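Local coordinates for protein enoyl-CoA hydratase/isomerase (Pseudomonas aeruginosa, PDB 3LAO) that probably hydrates the double bond of a steroid enoyl-CoA thioester, (22E)-3-oxochola-4,22-dien-24-oyl-CoA, as a homotrimeric enoyl-CoA hydratase of the crotonase family, at residues R16-G20 against H21-I25; A71-L75 against M76-P80; R159-W163 against T164-R168; E195-A198 against R199-Y203; R209-P212 against L213-R216. One frame throughout, in Å; residues are numbered along the deposited sequence. Where two conformers were deposited one is given.

Interaction 1: R16-G20 against H21-I25; sequences REQRG and HLFLI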
# COMPACT_ATOMS: atom_id res chain seq x y z
N ARG B 16 -33.19 -8.23 -3.21
CA ARG B 16 -32.89 -7.72 -1.89
C ARG B 16 -33.46 -8.66 -0.84
O ARG B 16 -34.60 -9.10 -0.98
CB ARG B 16 -33.52 -6.35 -1.69
CG ARG B 16 -33.03 -5.25 -2.64
CD ARG B 16 -34.09 -4.23 -2.65
NE ARG B 16 -33.72 -2.90 -3.07
CZ ARG B 16 -33.77 -2.47 -4.32
NH1 ARG B 16 -34.13 -3.32 -5.31
NH2 ARG B 16 -33.46 -1.19 -4.59
N GLU B 17 -32.69 -8.96 0.19
CA GLU B 17 -33.21 -9.77 1.29
C GLU B 17 -32.57 -9.40 2.62
O GLU B 17 -31.36 -9.25 2.72
CB GLU B 17 -33.05 -11.26 1.02
CG GLU B 17 -33.34 -12.14 2.25
CD GLU B 17 -32.84 -13.61 2.13
OE1 GLU B 17 -32.38 -14.00 1.02
OE2 GLU B 17 -32.92 -14.35 3.15
N GLN B 18 -33.42 -9.24 3.63
CA GLN B 18 -32.95 -9.05 4.99
C GLN B 18 -32.90 -10.42 5.58
O GLN B 18 -33.88 -11.16 5.53
CB GLN B 18 -33.95 -8.19 5.77
CG GLN B 18 -33.47 -7.72 7.13
CD GLN B 18 -32.46 -6.60 7.03
OE1 GLN B 18 -32.76 -5.58 6.38
NE2 GLN B 18 -31.25 -6.78 7.63
N ARG B 19 -31.74 -10.80 6.09
CA ARG B 19 -31.61 -12.06 6.78
C ARG B 19 -30.90 -11.87 8.14
O ARG B 19 -29.67 -11.90 8.25
CB ARG B 19 -30.90 -13.05 5.87
CG ARG B 19 -30.95 -14.46 6.38
CD ARG B 19 -30.08 -15.37 5.56
NE ARG B 19 -30.57 -15.45 4.19
CZ ARG B 19 -30.02 -16.21 3.25
NH1 ARG B 19 -28.96 -16.97 3.53
NH2 ARG B 19 -30.51 -16.21 2.01
N GLY B 20 -31.70 -11.67 9.20
CA GLY B 20 -31.19 -11.20 10.46
C GLY B 20 -30.50 -9.86 10.30
O GLY B 20 -31.10 -8.93 9.74
N HIS B 21 -29.25 -9.76 10.76
CA HIS B 21 -28.51 -8.51 10.60
C HIS B 21 -27.83 -8.41 9.22
O HIS B 21 -27.08 -7.45 8.95
CB HIS B 21 -27.48 -8.33 11.75
CG HIS B 21 -28.11 -8.15 13.09
ND1 HIS B 21 -27.75 -8.90 14.20
CD2 HIS B 21 -29.11 -7.33 13.50
CE1 HIS B 21 -28.50 -8.54 15.23
NE2 HIS B 21 -29.33 -7.59 14.83
N LEU B 22 -28.05 -9.40 8.35
CA LEU B 22 -27.41 -9.36 7.02
C LEU B 22 -28.35 -8.80 5.94
O LEU B 22 -29.57 -9.08 5.94
CB LEU B 22 -26.93 -10.74 6.61
CG LEU B 22 -25.99 -11.47 7.57
CD1 LEU B 22 -25.39 -12.62 6.87
CD2 LEU B 22 -24.90 -10.51 8.10
N PHE B 23 -27.79 -8.01 5.04
CA PHE B 23 -28.57 -7.40 3.97
C PHE B 23 -28.04 -8.00 2.65
O PHE B 23 -26.89 -7.72 2.24
CB PHE B 23 -28.49 -5.85 4.02
CG PHE B 23 -29.46 -5.16 3.10
CD1 PHE B 23 -29.11 -4.84 1.81
CD2 PHE B 23 -30.74 -4.88 3.51
CE1 PHE B 23 -30.02 -4.26 0.95
CE2 PHE B 23 -31.64 -4.29 2.66
CZ PHE B 23 -31.27 -3.99 1.37
N LEU B 24 -28.84 -8.85 2.02
CA LEU B 24 -28.36 -9.54 0.81
C LEU B 24 -28.81 -8.88 -0.49
O LEU B 24 -29.98 -8.67 -0.71
CB LEU B 24 -28.77 -11.02 0.80
CG LEU B 24 -28.04 -11.97 1.76
CD1 LEU B 24 -27.91 -11.44 3.12
CD2 LEU B 24 -28.81 -13.27 1.84
N ILE B 25 -27.85 -8.58 -1.35
CA ILE B 25 -28.12 -7.92 -2.63
C ILE B 25 -27.58 -8.81 -3.76
O ILE B 25 -26.39 -9.14 -3.80
CB ILE B 25 -27.45 -6.53 -2.69
CG1 ILE B 25 -27.88 -5.67 -1.49
CG2 ILE B 25 -27.77 -5.80 -3.97
CD1 ILE B 25 -27.21 -4.29 -1.44
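E17 and L24 exchange two backbone hydrogen bonds. L24 N gives a short, nearly straight one to E17 O (2.6 Å, 171°), and E17 N reaches L24 O at 2.9 Å. R19 and L22 form the next hydrogen-bonded pair. R19 N donates to L22 O (2.8 Å) and L22 N to R19 O. On the first strand R19 also grips the E17 carboxylate side-on with NE and NH2. The bond from R19 NE to E17 OE2 is 2.8 Å. This salt bridge fixes the rotation of the guanidinium group, and L24 CD2 rests over one of its faces, 3.4 Å from R19 NH2. The two segments form an antiparallel beta hairpin, closed by a type II' turn from R19 to L22 with G20 at positive phi. They belong to the edge of the six-stranded mixed sheet, and 14-19 is its outermost strand within the chain. R16, F23 and I25 pack on helix 38-53, where R16 makes salt bridges with E50 and D43; Q18, on the same face, meets the loop after it. The Q18 side chain bends at chi2 (76°) and brings its amide back over the turn. Q18 NE2 donates to G20 O at 3.0 Å and also bonds S57 OG. Q18 OE1 lies at the edge of the F23 ring, 3.6 Å from F23 CD2, with the amide and ring planes 59° apart, and has a weak hydrogen bond to S54 OG. On the other face of the sheet L22 packs on L201, E205 and A208 of helix 196-209, and R19 also touches L201.

Interaction 2: A71-L75 against M76-P80; sequences AGLDL and MELAP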
# COMPACT_ATOMS: atom_id res chain seq x y z
N ALA B 71 -20.42 -9.36 -16.73
CA ALA B 71 -19.68 -9.18 -17.99
C ALA B 71 -19.26 -7.72 -18.16
O ALA B 71 -18.65 -7.37 -19.17
CB ALA B 71 -20.50 -9.64 -19.19
N GLY B 72 -19.56 -6.89 -17.16
CA GLY B 72 -19.21 -5.48 -17.22
C GLY B 72 -20.40 -4.61 -17.64
O GLY B 72 -21.55 -5.00 -17.50
N LEU B 73 -20.11 -3.42 -18.14
CA LEU B 73 -21.15 -2.52 -18.61
C LEU B 73 -21.77 -3.00 -19.91
O LEU B 73 -21.11 -3.65 -20.72
CB LEU B 73 -20.59 -1.14 -18.85
CG LEU B 73 -19.94 -0.61 -17.60
CD1 LEU B 73 -19.80 0.86 -17.78
CD2 LEU B 73 -20.80 -0.93 -16.39
N ASP B 74 -23.06 -2.69 -20.07
CA ASP B 74 -23.78 -2.88 -21.32
C ASP B 74 -23.58 -1.61 -22.14
O ASP B 74 -24.42 -0.73 -22.08
CB ASP B 74 -25.28 -3.06 -21.04
CG ASP B 74 -26.07 -3.47 -22.27
OD1 ASP B 74 -25.77 -2.95 -23.37
OD2 ASP B 74 -27.00 -4.30 -22.15
N LEU B 75 -22.49 -1.52 -22.89
CA LEU B 75 -22.16 -0.28 -23.62
C LEU B 75 -23.22 0.15 -24.63
O LEU B 75 -23.50 1.34 -24.78
CB LEU B 75 -20.79 -0.37 -24.29
CG LEU B 75 -19.70 -0.48 -23.23
CD1 LEU B 75 -18.36 -0.88 -23.85
CD2 LEU B 75 -19.60 0.81 -22.42
N MSE B 76 -23.81 -0.82 -25.33
CA MSE B 76 -24.91 -0.54 -26.26
C MSE B 76 -26.08 0.21 -25.58
O MSE B 76 -26.52 1.26 -26.07
CB MSE B 76 -25.39 -1.83 -26.94
CG MSE B 76 -24.58 -2.21 -28.19
SE MSE B 76 -25.17 -1.25 -29.80
CE MSE B 76 -23.88 -1.94 -31.10
N GLU B 77 -26.57 -0.31 -24.47
CA GLU B 77 -27.65 0.36 -23.76
C GLU B 77 -27.14 1.65 -23.11
O GLU B 77 -27.85 2.64 -23.05
CB GLU B 77 -28.27 -0.58 -22.70
CG GLU B 77 -29.57 -0.11 -22.07
CD GLU B 77 -29.36 0.86 -20.91
OE1 GLU B 77 -28.29 0.84 -20.30
OE2 GLU B 77 -30.28 1.64 -20.58
N LEU B 78 -25.91 1.65 -22.65
CA LEU B 78 -25.46 2.64 -21.69
C LEU B 78 -24.78 3.82 -22.34
O LEU B 78 -24.98 4.96 -21.93
CB LEU B 78 -24.49 2.01 -20.72
CG LEU B 78 -24.95 1.90 -19.28
CD1 LEU B 78 -23.80 1.30 -18.45
CD2 LEU B 78 -25.40 3.28 -18.74
N ALA B 79 -23.94 3.56 -23.33
CA ALA B 79 -23.21 4.66 -23.96
C ALA B 79 -24.14 5.75 -24.51
O ALA B 79 -23.93 6.94 -24.25
CB ALA B 79 -22.26 4.13 -25.06
N PRO B 80 -25.19 5.36 -25.25
CA PRO B 80 -26.08 6.41 -25.75
C PRO B 80 -26.86 7.16 -24.66
O PRO B 80 -27.96 7.64 -24.94
CB PRO B 80 -27.05 5.64 -26.67
CG PRO B 80 -26.30 4.38 -27.06
CD PRO B 80 -25.49 4.04 -25.84
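D74 OD1 accepts a hydrogen bond from E77 N at 3.0 Å. The bond is nearly straight at the hydrogen (171°). E77 N comes from above the D74 carboxylate plane, not within it. This is a helix N-cap: D74 sits just before the short helix 75-78 and its side chain satisfies an amide of the first turn. CG of D74 stands opposite the backbone N (chi1 -172°), which carries the carboxylate alongside the start of the helix. The N-H groups at the helix start would probably favour the negative charge there. D74 OD1 also touches the E77 side chain, 3.5 Å from E77 CB. The two acidic side chains cross at about a right angle, and their carboxylates do not meet. E77 bends at chi2 and its OE1 accepts from S38 N, at the start of helix 38-53. D74 OD2 has a long, weak ion pair with R29.

The backbone continues the turn. L78 N donates to D74 O at 2.9 Å, and A79 N donates to L75 O at 2.7 Å. P80 follows closely, with its CD 3.5 Å from L75 O. L78 points back to the first segment and also packs on L41 of helix 38-53, while L73 lies against F36 and L150. The contact is at the surface, and the two leucines meet obliquely through methyl and methylene groups, L78 CD1 lying 4.1 Å from L73 CB.

Interaction 3: R159-W163 against T164-R168; sequences RAAGW and TDAMR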
# COMPACT_ATOMS: atom_id res chain seq x y z
N ARG B 159 -3.11 -0.02 -5.14
CA ARG B 159 -3.04 -0.14 -3.67
C ARG B 159 -3.03 -1.58 -3.24
O ARG B 159 -2.19 -1.96 -2.45
CB ARG B 159 -4.19 0.60 -2.97
CG ARG B 159 -4.19 2.09 -3.21
CD ARG B 159 -2.82 2.68 -2.92
NE ARG B 159 -2.77 4.11 -3.20
CZ ARG B 159 -1.86 4.70 -3.98
NH1 ARG B 159 -1.93 6.00 -4.17
NH2 ARG B 159 -0.90 3.98 -4.56
N ALA B 160 -3.95 -2.40 -3.77
CA ALA B 160 -3.92 -3.81 -3.42
C ALA B 160 -2.68 -4.49 -4.00
O ALA B 160 -1.88 -5.07 -3.24
CB ALA B 160 -5.16 -4.52 -3.88
N ALA B 161 -2.52 -4.44 -5.33
CA ALA B 161 -1.54 -5.31 -6.01
C ALA B 161 -0.10 -4.76 -6.04
O ALA B 161 0.85 -5.49 -6.31
CB ALA B 161 -2.03 -5.68 -7.44
N GLY B 162 0.07 -3.48 -5.71
CA GLY B 162 1.28 -2.78 -6.07
C GLY B 162 1.11 -2.15 -7.47
O GLY B 162 0.37 -2.67 -8.30
N TRP B 163 1.78 -1.03 -7.69
CA TRP B 163 1.75 -0.37 -8.98
C TRP B 163 2.03 -1.32 -10.16
O TRP B 163 1.16 -1.52 -11.01
CB TRP B 163 2.78 0.75 -9.01
CG TRP B 163 2.62 1.52 -10.26
CD1 TRP B 163 3.33 1.38 -11.40
CD2 TRP B 163 1.64 2.53 -10.51
NE1 TRP B 163 2.87 2.26 -12.35
CE2 TRP B 163 1.84 2.98 -11.82
CE3 TRP B 163 0.64 3.12 -9.73
CZ2 TRP B 163 1.06 3.99 -12.38
CZ3 TRP B 163 -0.13 4.11 -10.29
CH2 TRP B 163 0.08 4.53 -11.60
N THR B 164 3.21 -1.92 -10.19
CA THR B 164 3.61 -2.74 -11.33
C THR B 164 2.67 -3.93 -11.68
O THR B 164 2.20 -4.03 -12.79
CB THR B 164 5.09 -3.17 -11.26
OG1 THR B 164 5.45 -3.74 -12.51
CG2 THR B 164 5.36 -4.15 -10.08
N ASP B 165 2.36 -4.79 -10.73
CA ASP B 165 1.44 -5.88 -10.98
C ASP B 165 0.07 -5.39 -11.42
O ASP B 165 -0.63 -6.04 -12.19
CB ASP B 165 1.32 -6.82 -9.79
CG ASP B 165 2.42 -7.87 -9.76
OD1 ASP B 165 3.27 -7.90 -10.69
OD2 ASP B 165 2.45 -8.69 -8.82
N ALA B 166 -0.31 -4.21 -10.96
CA ALA B 166 -1.59 -3.71 -11.42
C ALA B 166 -1.47 -3.20 -12.85
O ALA B 166 -2.38 -3.35 -13.66
CB ALA B 166 -2.13 -2.64 -10.47
N MSE B 167 -0.32 -2.58 -13.16
CA MSE B 167 -0.10 -2.09 -14.51
C MSE B 167 -0.02 -3.25 -15.51
O MSE B 167 -0.59 -3.15 -16.60
CB MSE B 167 1.11 -1.15 -14.57
CG MSE B 167 0.89 0.24 -13.89
SE MSE B 167 -0.88 1.15 -14.22
CE MSE B 167 -1.79 0.62 -12.55
N ARG B 168 0.60 -4.34 -15.13
CA ARG B 168 0.72 -5.51 -15.99
C ARG B 168 -0.62 -6.07 -16.50
O ARG B 168 -0.66 -6.70 -17.54
CB ARG B 168 1.53 -6.58 -15.27
CG ARG B 168 1.02 -7.97 -15.44
CD ARG B 168 1.93 -8.76 -16.32
NE ARG B 168 1.43 -10.10 -16.57
CZ ARG B 168 0.61 -10.42 -17.56
NH1 ARG B 168 0.17 -9.50 -18.39
NH2 ARG B 168 0.21 -11.67 -17.71
O HOH W 1 3.33 -4.91 -7.84
O HOH W 2 1.07 -8.32 -6.12
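The selenomethionine M167 folds back over the indole of W163. Its CG stands over one face, toward the rim, 3.2 Å from W163 NE1. This is a CH-pi contact with the five-membered ring, 3.6 Å from CG of M167 to the ring centroid. M167 SE adds a Met-aromatic contact with the six-membered ring, oblique to it, 4.3 Å from SE to the centroid. Bends at chi2 (-42°) and chi3 of M167 lay the chain over the ring.

The setting is a helix-to-helix junction, where helix 156-161 ends and helix 163-170 begins. G162 leaves the first helix with positive phi (89°) and is the N-cap of the second. The new helix starts with a backbone bond from A166 N to G162 O (3.1 Å), followed by one from M167 N to W163 O (2.8 Å). That second bond and the CH-pi contact link M167 to W163 twice.

The junction packs against a second subunit of the trimer. D128 of that subunit accepts from W163 NE1 and so holds the indole N-H from the other chain, and the ring of its F223 lies at about 15° to the indole. T164 OG1 hydrogen-bonds T188 OG1 and D128 O of the same neighbour. The carboxylate of D165 makes a salt bridge with R183 of its own chain. Two waters bridge A161 O to D165 across the junction. Both donate to A161 O; one accepts from D165 N, and the other donates to D165 OD2 at 3.1 Å.

Interaction 4: E195-A198 against R199-Y203; sequences EELA and RALEY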
# COMPACT_ATOMS: atom_id res chain seq x y z
N GLU B 195 -19.24 -22.54 -3.45
CA GLU B 195 -19.07 -22.27 -2.02
C GLU B 195 -18.84 -20.79 -1.73
O GLU B 195 -18.68 -20.40 -0.58
CB GLU B 195 -17.90 -23.08 -1.45
CG GLU B 195 -18.26 -24.49 -1.08
CD GLU B 195 -19.59 -24.54 -0.32
OE1 GLU B 195 -20.56 -25.11 -0.90
OE2 GLU B 195 -19.68 -24.00 0.82
N GLU B 196 -18.82 -19.96 -2.77
CA GLU B 196 -18.40 -18.59 -2.53
C GLU B 196 -19.44 -17.82 -1.70
O GLU B 196 -19.08 -16.99 -0.87
CB GLU B 196 -17.97 -17.87 -3.82
CG GLU B 196 -19.09 -17.60 -4.82
CD GLU B 196 -19.57 -18.86 -5.61
OE1 GLU B 196 -18.92 -19.94 -5.54
OE2 GLU B 196 -20.61 -18.74 -6.30
N LEU B 197 -20.72 -18.09 -1.90
CA LEU B 197 -21.70 -17.30 -1.17
C LEU B 197 -21.79 -17.79 0.26
O LEU B 197 -21.88 -16.98 1.18
CB LEU B 197 -23.07 -17.32 -1.84
CG LEU B 197 -24.14 -16.51 -1.10
CD1 LEU B 197 -23.81 -15.02 -0.85
CD2 LEU B 197 -25.44 -16.67 -1.85
N ALA B 198 -21.71 -19.11 0.47
CA ALA B 198 -21.77 -19.63 1.83
C ALA B 198 -20.63 -19.06 2.65
O ALA B 198 -20.78 -18.75 3.85
CB ALA B 198 -21.69 -21.12 1.84
N ARG B 199 -19.49 -18.91 2.00
CA ARG B 199 -18.29 -18.42 2.65
C ARG B 199 -18.37 -16.92 2.92
O ARG B 199 -18.10 -16.47 4.02
CB ARG B 199 -17.08 -18.73 1.79
CG ARG B 199 -15.81 -18.51 2.53
CD ARG B 199 -15.83 -19.30 3.84
NE ARG B 199 -14.77 -18.80 4.71
CZ ARG B 199 -14.33 -19.44 5.79
NH1 ARG B 199 -14.85 -20.62 6.12
NH2 ARG B 199 -13.36 -18.89 6.53
N ALA B 200 -18.78 -16.16 1.90
CA ALA B 200 -19.05 -14.75 2.09
C ALA B 200 -20.00 -14.49 3.27
O ALA B 200 -19.78 -13.60 4.09
CB ALA B 200 -19.59 -14.10 0.78
N LEU B 201 -21.06 -15.29 3.35
CA LEU B 201 -22.00 -15.24 4.48
C LEU B 201 -21.33 -15.46 5.85
O LEU B 201 -21.55 -14.69 6.77
CB LEU B 201 -23.17 -16.22 4.27
CG LEU B 201 -24.22 -15.68 3.31
CD1 LEU B 201 -25.34 -16.67 2.95
CD2 LEU B 201 -24.78 -14.42 3.91
N GLU B 202 -20.51 -16.49 5.99
CA GLU B 202 -19.82 -16.69 7.25
C GLU B 202 -19.01 -15.43 7.68
O GLU B 202 -19.02 -15.05 8.85
CB GLU B 202 -18.89 -17.90 7.15
CG GLU B 202 -19.46 -19.06 6.40
CD GLU B 202 -18.62 -20.33 6.55
OE1 GLU B 202 -17.67 -20.32 7.35
OE2 GLU B 202 -18.91 -21.33 5.86
N TYR B 203 -18.30 -14.81 6.73
CA TYR B 203 -17.54 -13.60 7.02
C TYR B 203 -18.43 -12.47 7.46
O TYR B 203 -18.05 -11.68 8.32
CB TYR B 203 -16.74 -13.10 5.79
CG TYR B 203 -15.42 -13.79 5.58
CD1 TYR B 203 -14.30 -13.48 6.38
CD2 TYR B 203 -15.26 -14.76 4.58
CE1 TYR B 203 -13.07 -14.12 6.19
CE2 TYR B 203 -14.00 -15.41 4.37
CZ TYR B 203 -12.93 -15.08 5.19
OH TYR B 203 -11.72 -15.70 5.01
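Residues 195-198 and 199-203 form one continuous run of backbone, the first turns of the alpha helix 196-209. R199 N, A200 N and L201 N donate in turn to E195 O, E196 O and L197 O. The bond from A200 N to E196 O (2.9 Å) and the one from L201 N to L197 O (2.9 Å) are close to straight. The bond from R199 N to E195 O is 3.1 Å and a little more bent.

The helix lies across the mixed sheet of the crotonase fold. E196 rests on strands 108-112 and 129-133, A200 on 108-112, and L197 and L201, one turn apart, both on V61 of strand 59-64. The two leucines also touch along the helix, with L201 CD1 4.2 Å from L197 CG. CG of L201 lies beside its own backbone N (chi1 -79°), and this turns the branch back over the preceding turn; L201 CG lies 3.4 Å from L197 O.

R199 takes the neighbouring side, against V131 and V191. R199 NH1 is 3.1 Å from E202 OE1, a salt bridge of charges alone, since that oxygen lies well out of the guanidinium plane. Y203 OH lies at the edge of the same guanidinium and bonds E189 OE1, and Y203 also packs on R168 of the third subunit. Within the second segment Y203 N donates to R199 O at 3.2 Å.

Interaction 5: R209-P212 against L213-R216; sequences RAAP and LAVR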
# COMPACT_ATOMS: atom_id res chain seq x y z
N ARG B 209 -21.32 -9.73 14.29
CA ARG B 209 -21.28 -9.94 15.73
C ARG B 209 -20.47 -8.85 16.43
O ARG B 209 -20.62 -8.63 17.64
CB ARG B 209 -20.84 -11.36 16.12
CG ARG B 209 -22.04 -12.33 16.23
CD ARG B 209 -21.96 -13.24 17.47
NE ARG B 209 -21.94 -12.50 18.72
CZ ARG B 209 -20.93 -12.52 19.59
NH1 ARG B 209 -19.86 -13.26 19.35
NH2 ARG B 209 -21.00 -11.81 20.71
N ALA B 210 -19.65 -8.15 15.66
CA ALA B 210 -18.92 -7.01 16.20
C ALA B 210 -19.89 -5.89 16.67
O ALA B 210 -21.03 -5.84 16.26
CB ALA B 210 -17.93 -6.48 15.16
N ALA B 211 -19.42 -5.00 17.53
CA ALA B 211 -20.20 -3.83 17.89
C ALA B 211 -20.33 -2.83 16.73
O ALA B 211 -19.31 -2.35 16.19
CB ALA B 211 -19.56 -3.13 19.14
N PRO B 212 -21.57 -2.50 16.36
CA PRO B 212 -21.82 -1.69 15.14
C PRO B 212 -21.17 -0.31 15.21
O PRO B 212 -20.57 0.12 14.24
CB PRO B 212 -23.36 -1.59 15.06
CG PRO B 212 -23.84 -2.77 15.90
CD PRO B 212 -22.82 -2.94 17.00
N LEU B 213 -21.28 0.38 16.34
CA LEU B 213 -20.59 1.66 16.46
C LEU B 213 -19.07 1.53 16.28
O LEU B 213 -18.39 2.39 15.68
CB LEU B 213 -20.89 2.29 17.81
CG LEU B 213 -22.26 2.93 17.96
CD1 LEU B 213 -22.24 3.62 19.28
CD2 LEU B 213 -22.50 3.92 16.84
N ALA B 214 -18.52 0.46 16.82
CA ALA B 214 -17.08 0.30 16.73
C ALA B 214 -16.70 -0.05 15.27
O ALA B 214 -15.72 0.48 14.76
CB ALA B 214 -16.58 -0.74 17.75
N VAL B 215 -17.51 -0.89 14.61
CA VAL B 215 -17.29 -1.26 13.22
C VAL B 215 -17.32 0.02 12.34
O VAL B 215 -16.38 0.33 11.59
CB VAL B 215 -18.29 -2.33 12.70
CG1 VAL B 215 -18.37 -2.33 11.16
CG2 VAL B 215 -17.94 -3.71 13.22
N ARG B 216 -18.39 0.79 12.51
CA ARG B 216 -18.54 2.04 11.78
C ARG B 216 -17.35 2.97 11.96
O ARG B 216 -16.88 3.54 10.98
CB ARG B 216 -19.85 2.74 12.15
CG ARG B 216 -21.10 2.02 11.54
CD ARG B 216 -22.38 2.88 11.47
NE ARG B 216 -23.16 2.87 12.72
CZ ARG B 216 -24.17 2.03 13.00
NH1 ARG B 216 -24.80 2.12 14.16
NH2 ARG B 216 -24.53 1.10 12.12
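A211 and P212 open helix 212-222 with two backbone bonds, V215 N to A211 O (2.8 Å) and R216 N to P212 O (2.9 Å, 173°). A210 then meets V215. A210 CB points at the new helix and touches V215 CG2 at 3.4 Å. Chi1 of V215 (160°) sets CG2 beside its own backbone N, on the side of A210 and of A211 O. The methyls of A211 and A214 touch, CB to CB 4.1 Å.

This is a helix N-terminus entered from a tight connection after helix 196-209. A211 is the N-cap and P212 takes the first helical position, where no backbone N-H is called on for a helical bond, so proline fits. The connection also lies at a subunit contact. A210 and V215 pack on L171 of the third subunit, A211 on its L144 and A214 on its G146, and A211 makes backbone bonds to that chain.

R216 runs back along the helix over P212. R216 CG is 3.3 Å from P212 O, and the bend at chi3 returns the guanidinium toward the proline ring. R216 NH1 comes within 4.1 Å of P212 CB. P212 O sits above one face of the guanidinium, toward its rim. R216 also touches K106, and P212 touches R58.

The five contacts follow one another along the chain, from interaction 1 to interaction 5. Interaction 1 is the hairpin at the edge of the six-stranded sheet. Interaction 4 lies on helix 196-209, which packs on that sheet, and the two touch by packing, their centres about 13 Å apart. Interaction 5 begins where that helix ends, its centre about 20 Å from that of interaction 4. Interactions 2 and 3 stand apart, about 27 Å from each other between centres. Interaction 2 caps a short surface helix. Interactions 3, 4 and 5 all meet neighbouring subunits and so take part in the trimer; Y203 of interaction 4 meets R168 of interaction 3 in another subunit.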